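Local coordinates for protein sialyltransferase 0160 (Photobacterium damselae, PDB 4R84) that probably transfers sialic acid from a CMP-activated donor to acceptor sugars, as a glycosyltransferase of the GT-B structural group, at residues Tyr454-Phe467 with Ala479-Ile493. Numbering follows the deposited sequence.
Sequences YFTIPADKVNFIVF and ALKSPLVQVMLTLGI
Ala479, in the last turn of helix 476-481, lays its methyl against the root of Phe467, CB to CB 4.0 Å; the Phe467 side chain is about 6 Å from the bound CMP-3F-Neu5Ac. Ser482 is the N-cap of helix 483-490, its OG taking a weak bond from Val485 N while donating to Ala479 O, which also takes the Ser482 amide. Leu484 divides its branches between two aromatic rings: CD2 lies in the plane of the Phe467 ring at its edge, while CD1 comes within 3.6 Å of Phe455 CE1. Val485 CG2 approaches Phe467 CZ obliquely, whereas Val487 CG1 meets the edge of Phe455. Met488 CG lies 3.6 Å from Phe455 CE1, and its SD makes an oblique Met-aromatic contact; a bend at chi3 (74°) turns CE tip to tip onto Ile465 CD1, tightly at 3.4 Å. After the Schellman turn at Gly492, Ile493 sets CD1 squarely over the Phe455 face, a CH-pi contact 4.1 Å from the centroid. A water 2.6 Å from Ile493 O lies within weak bonding distance of Val462 O. No direct hydrogen bond crosses, so cohesion rests on apolar and CH-pi contacts of Phe455, before the strand, and Ile465 and Phe467, on it, with the helices and Ile493.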
loop_
_atom_site.group_PDB
_atom_site.type_symbol
_atom_site.label_atom_id
_atom_site.label_comp_id
_atom_site.label_asym_id
_atom_site.label_seq_id
_atom_site.Cartn_x
_atom_site.Cartn_y
_atom_site.Cartn_z
ATOM N N TYR A 454 14.128 -1.731 8.852
ATOM C CA TYR A 454 15.200 -2.570 8.300
ATOM C C TYR A 454 14.665 -3.744 7.482
ATOM O O TYR A 454 15.425 -4.398 6.768
ATOM C CB TYR A 454 16.129 -3.077 9.424
ATOM C CG TYR A 454 17.123 -2.016 9.809
ATOM C CD1 TYR A 454 18.290 -1.837 9.077
ATOM C CD2 TYR A 454 16.851 -1.138 10.846
ATOM C CE1 TYR A 454 19.182 -0.829 9.396
ATOM C CE2 TYR A 454 17.725 -0.139 11.170
ATOM C CZ TYR A 454 18.885 0.017 10.447
ATOM O OH TYR A 454 19.738 1.031 10.795
ATOM N N PHE A 455 13.357 -3.985 7.547
ATOM C CA PHE A 455 12.780 -5.086 6.793
ATOM C C PHE A 455 12.578 -4.765 5.316
ATOM O O PHE A 455 12.278 -5.651 4.522
ATOM C CB PHE A 455 11.456 -5.502 7.422
ATOM C CG PHE A 455 11.607 -6.599 8.413
ATOM C CD1 PHE A 455 12.360 -6.400 9.564
ATOM C CD2 PHE A 455 11.047 -7.837 8.191
ATOM C CE1 PHE A 455 12.517 -7.408 10.483
ATOM C CE2 PHE A 455 11.207 -8.853 9.114
ATOM C CZ PHE A 455 11.945 -8.641 10.255
ATOM N N THR A 456 12.766 -3.513 4.928
ATOM C CA THR A 456 12.655 -3.201 3.512
ATOM C C THR A 456 13.928 -2.547 2.995
ATOM O O THR A 456 13.902 -1.703 2.105
ATOM C CB THR A 456 11.432 -2.317 3.220
ATOM O OG1 THR A 456 11.413 -1.194 4.110
ATOM C CG2 THR A 456 10.154 -3.120 3.402
ATOM N N ILE A 457 15.052 -2.956 3.570
ATOM C CA ILE A 457 16.351 -2.555 3.049
ATOM C C ILE A 457 17.073 -3.789 2.521
ATOM O O ILE A 457 17.179 -4.782 3.240
ATOM C CB ILE A 457 17.220 -1.899 4.124
ATOM C CG1 ILE A 457 16.495 -0.726 4.795
ATOM C CG2 ILE A 457 18.545 -1.440 3.525
ATOM C CD1 ILE A 457 17.305 -0.109 5.928
ATOM N N PRO A 458 17.566 -3.734 1.267
ATOM C CA PRO A 458 18.367 -4.843 0.731
ATOM C C PRO A 458 19.514 -5.170 1.668
ATOM O O PRO A 458 20.119 -4.248 2.240
ATOM C CB PRO A 458 18.877 -4.300 -0.608
ATOM C CG PRO A 458 17.851 -3.268 -1.013
ATOM C CD PRO A 458 17.410 -2.637 0.292
ATOM N N ALA A 459 19.784 -6.458 1.861
ATOM C CA ALA A 459 20.805 -6.905 2.799
ATOM C C ALA A 459 22.153 -6.220 2.570
ATOM O O ALA A 459 22.865 -5.906 3.526
ATOM C CB ALA A 459 20.969 -8.414 2.720
ATOM N N ASP A 460 22.496 -5.991 1.303
ATOM C CA ASP A 460 23.791 -5.409 0.961
ATOM C C ASP A 460 23.942 -3.981 1.489
ATOM O O ASP A 460 25.058 -3.475 1.621
ATOM C CB ASP A 460 24.008 -5.433 -0.557
ATOM C CG ASP A 460 22.918 -4.700 -1.322
ATOM O OD1 ASP A 460 22.014 -4.126 -0.686
ATOM O OD2 ASP A 460 22.971 -4.687 -2.569
ATOM N N LYS A 461 22.822 -3.340 1.820
ATOM C CA LYS A 461 22.851 -1.967 2.307
ATOM C C LYS A 461 22.702 -1.885 3.834
ATOM O O LYS A 461 22.791 -0.807 4.419
ATOM C CB LYS A 461 21.750 -1.143 1.613
ATOM C CG LYS A 461 22.050 -0.780 0.168
ATOM C CD LYS A 461 20.914 0.048 -0.430
ATOM C CE LYS A 461 21.147 0.343 -1.902
ATOM N NZ LYS A 461 22.255 1.297 -2.112
ATOM N N VAL A 462 22.487 -3.022 4.486
ATOM C CA VAL A 462 22.396 -3.026 5.939
ATOM C C VAL A 462 23.749 -3.326 6.567
ATOM O O VAL A 462 24.284 -4.412 6.388
ATOM C CB VAL A 462 21.367 -4.063 6.438
ATOM C CG1 VAL A 462 21.333 -4.096 7.955
ATOM C CG2 VAL A 462 19.988 -3.750 5.870
ATOM N N ASN A 463 24.294 -2.371 7.316
ATOM C CA ASN A 463 25.635 -2.567 7.878
ATOM C C ASN A 463 25.621 -3.266 9.235
ATOM O O ASN A 463 26.187 -4.350 9.391
ATOM C CB ASN A 463 26.361 -1.230 8.003
ATOM C CG ASN A 463 27.870 -1.380 7.883
ATOM O OD1 ASN A 463 28.515 -1.954 8.756
ATOM N ND2 ASN A 463 28.438 -0.848 6.802
ATOM N N PHE A 464 24.975 -2.648 10.217
ATOM C CA PHE A 464 24.751 -3.286 11.515
ATOM C C PHE A 464 23.467 -2.749 12.110
ATOM O O PHE A 464 22.987 -1.682 11.722
ATOM C CB PHE A 464 25.908 -3.060 12.503
ATOM C CG PHE A 464 26.149 -1.618 12.871
ATOM C CD1 PHE A 464 25.356 -0.981 13.820
ATOM C CD2 PHE A 464 27.205 -0.918 12.317
ATOM C CE1 PHE A 464 25.581 0.330 14.168
ATOM C CE2 PHE A 464 27.449 0.392 12.673
ATOM C CZ PHE A 464 26.646 1.019 13.606
ATOM N N ILE A 465 22.928 -3.498 13.063
ATOM C CA ILE A 465 21.717 -3.104 13.764
ATOM C C ILE A 465 21.912 -3.197 15.264
ATOM O O ILE A 465 22.407 -4.209 15.770
ATOM C CB ILE A 465 20.551 -3.979 13.354
ATOM C CG1 ILE A 465 20.319 -3.843 11.851
ATOM C CG2 ILE A 465 19.309 -3.543 14.080
ATOM C CD1 ILE A 465 19.149 -4.645 11.350
ATOM N N VAL A 466 21.519 -2.139 15.972
ATOM C CA VAL A 466 21.697 -2.079 17.415
ATOM C C VAL A 466 20.406 -2.345 18.166
ATOM O O VAL A 466 19.396 -1.681 17.925
ATOM C CB VAL A 466 22.227 -0.718 17.836
ATOM C CG1 VAL A 466 22.337 -0.646 19.357
ATOM C CG2 VAL A 466 23.586 -0.474 17.178
ATOM N N PHE A 467 20.427 -3.328 19.059
ATOM C CA PHE A 467 19.289 -3.537 19.937
ATOM C C PHE A 467 19.557 -2.910 21.287
ATOM O O PHE A 467 20.671 -2.943 21.776
ATOM C CB PHE A 467 18.983 -5.013 20.068
ATOM C CG PHE A 467 18.456 -5.594 18.815
ATOM C CD1 PHE A 467 19.313 -5.941 17.793
ATOM C CD2 PHE A 467 17.092 -5.741 18.631
ATOM C CE1 PHE A 467 18.820 -6.460 16.609
ATOM C CE2 PHE A 467 16.599 -6.254 17.456
ATOM C CZ PHE A 467 17.460 -6.610 16.446
ATOM N N ALA A 479 19.303 -10.583 22.689
ATOM C CA ALA A 479 18.926 -10.023 21.387
ATOM C C ALA A 479 19.002 -11.099 20.308
ATOM O O ALA A 479 18.072 -11.251 19.516
ATOM C CB ALA A 479 19.807 -8.850 21.020
ATOM N N LEU A 480 20.102 -11.850 20.287
ATOM C CA LEU A 480 20.298 -12.859 19.248
ATOM C C LEU A 480 19.191 -13.906 19.255
ATOM O O LEU A 480 18.813 -14.415 18.205
ATOM C CB LEU A 480 21.656 -13.543 19.405
ATOM C CG LEU A 480 22.865 -12.702 19.002
ATOM C CD1 LEU A 480 24.150 -13.384 19.429
ATOM C CD2 LEU A 480 22.850 -12.492 17.495
ATOM N N LYS A 481 18.668 -14.224 20.436
ATOM C CA LYS A 481 17.661 -15.275 20.554
ATOM C C LYS A 481 16.230 -14.756 20.353
ATOM O O LYS A 481 15.278 -15.537 20.300
ATOM C CB LYS A 481 17.767 -15.966 21.914
ATOM C CG LYS A 481 19.074 -16.715 22.164
ATOM C CD LYS A 481 19.081 -17.323 23.569
ATOM C CE LYS A 481 20.390 -18.053 23.891
ATOM N NZ LYS A 481 21.431 -17.159 24.476
ATOM N N SER A 482 16.072 -13.444 20.248
ATOM C CA SER A 482 14.737 -12.870 20.096
ATOM C C SER A 482 14.108 -13.272 18.763
ATOM O O SER A 482 14.815 -13.471 17.775
ATOM C CB SER A 482 14.779 -11.345 20.210
ATOM O OG SER A 482 15.402 -10.755 19.083
ATOM N N PRO A 483 12.770 -13.387 18.740
ATOM C CA PRO A 483 12.024 -13.670 17.508
ATOM C C PRO A 483 12.403 -12.728 16.368
ATOM O O PRO A 483 12.656 -13.191 15.261
ATOM C CB PRO A 483 10.567 -13.473 17.928
ATOM C CG PRO A 483 10.559 -13.853 19.363
ATOM C CD PRO A 483 11.904 -13.416 19.929
ATOM N N LEU A 484 12.493 -11.431 16.642
ATOM C CA LEU A 484 12.831 -10.478 15.603
ATOM C C LEU A 484 14.166 -10.808 14.944
ATOM O O LEU A 484 14.263 -10.854 13.722
ATOM C CB LEU A 484 12.880 -9.061 16.161
ATOM C CG LEU A 484 13.124 -7.999 15.089
ATOM C CD1 LEU A 484 12.021 -8.029 14.043
ATOM C CD2 LEU A 484 13.222 -6.616 15.727
ATOM N N VAL A 485 15.195 -11.058 15.747
ATOM C CA VAL A 485 16.502 -11.350 15.166
ATOM C C VAL A 485 16.487 -12.699 14.445
ATOM O O VAL A 485 17.043 -12.832 13.350
ATOM C CB VAL A 485 17.601 -11.315 16.237
ATOM C CG1 VAL A 485 18.931 -11.799 15.671
ATOM C CG2 VAL A 485 17.735 -9.899 16.779
ATOM N N GLN A 486 15.821 -13.690 15.031
ATOM C CA GLN A 486 15.738 -15.005 14.392
ATOM C C GLN A 486 15.110 -14.899 13.003
ATOM O O GLN A 486 15.562 -15.556 12.058
ATOM C CB GLN A 486 14.952 -15.987 15.270
ATOM C CG GLN A 486 15.732 -16.464 16.515
ATOM C CD GLN A 486 17.039 -17.137 16.159
ATOM O OE1 GLN A 486 17.060 -18.115 15.413
ATOM N NE2 GLN A 486 18.140 -16.617 16.688
ATOM N N VAL A 487 14.090 -14.051 12.875
ATOM C CA VAL A 487 13.467 -13.827 11.570
ATOM C C VAL A 487 14.411 -13.133 10.598
ATOM O O VAL A 487 14.556 -13.563 9.452
ATOM C CB VAL A 487 12.174 -12.997 11.707
ATOM C CG1 VAL A 487 11.691 -12.497 10.343
ATOM C CG2 VAL A 487 11.120 -13.809 12.422
ATOM N N MET A 488 15.099 -12.094 11.062
ATOM C CA MET A 488 16.018 -11.364 10.205
ATOM C C MET A 488 17.188 -12.241 9.759
ATOM O O MET A 488 17.655 -12.122 8.622
ATOM C CB MET A 488 16.544 -10.127 10.930
ATOM C CG MET A 488 15.447 -9.205 11.393
ATOM S SD MET A 488 16.119 -7.683 12.083
ATOM C CE MET A 488 16.641 -6.880 10.599
ATOM N N LEU A 489 17.659 -13.119 10.643
ATOM C CA LEU A 489 18.708 -14.069 10.275
ATOM C C LEU A 489 18.232 -15.031 9.186
ATOM O O LEU A 489 18.935 -15.250 8.208
ATOM C CB LEU A 489 19.190 -14.841 11.509
ATOM C CG LEU A 489 20.022 -14.053 12.537
ATOM C CD1 LEU A 489 20.193 -14.845 13.823
ATOM C CD2 LEU A 489 21.388 -13.659 11.992
ATOM N N THR A 490 17.042 -15.602 9.360
ATOM C CA THR A 490 16.452 -16.530 8.381
ATOM C C THR A 490 16.257 -15.865 7.014
ATOM O O THR A 490 16.441 -16.493 5.959
ATOM C CB THR A 490 15.100 -17.077 8.890
ATOM O OG1 THR A 490 15.324 -17.840 10.080
ATOM C CG2 THR A 490 14.427 -17.972 7.853
ATOM N N LEU A 491 15.870 -14.597 7.047
ATOM C CA LEU A 491 15.657 -13.809 5.836
ATOM C C LEU A 491 16.956 -13.259 5.243
ATOM O O LEU A 491 16.948 -12.681 4.165
ATOM C CB LEU A 491 14.686 -12.660 6.127
ATOM C CG LEU A 491 13.219 -13.046 6.314
ATOM C CD1 LEU A 491 12.418 -11.832 6.794
ATOM C CD2 LEU A 491 12.648 -13.599 5.019
ATOM N N GLY A 492 18.077 -13.409 5.949
ATOM C CA GLY A 492 19.343 -12.944 5.411
ATOM C C GLY A 492 19.532 -11.436 5.464
ATOM O O GLY A 492 20.415 -10.878 4.805
ATOM N N ILE A 493 18.736 -10.774 6.290
ATOM C CA ILE A 493 18.834 -9.330 6.404
ATOM C C ILE A 493 20.110 -8.991 7.133
ATOM O O ILE A 493 20.830 -8.067 6.761
ATOM C CB ILE A 493 17.634 -8.735 7.149
ATOM C CG1 ILE A 493 16.350 -9.045 6.373
ATOM C CG2 ILE A 493 17.824 -7.231 7.342
ATOM C CD1 ILE A 493 15.083 -8.637 7.096
HETATM O O HOH W 1 23.358 -7.592 6.342
#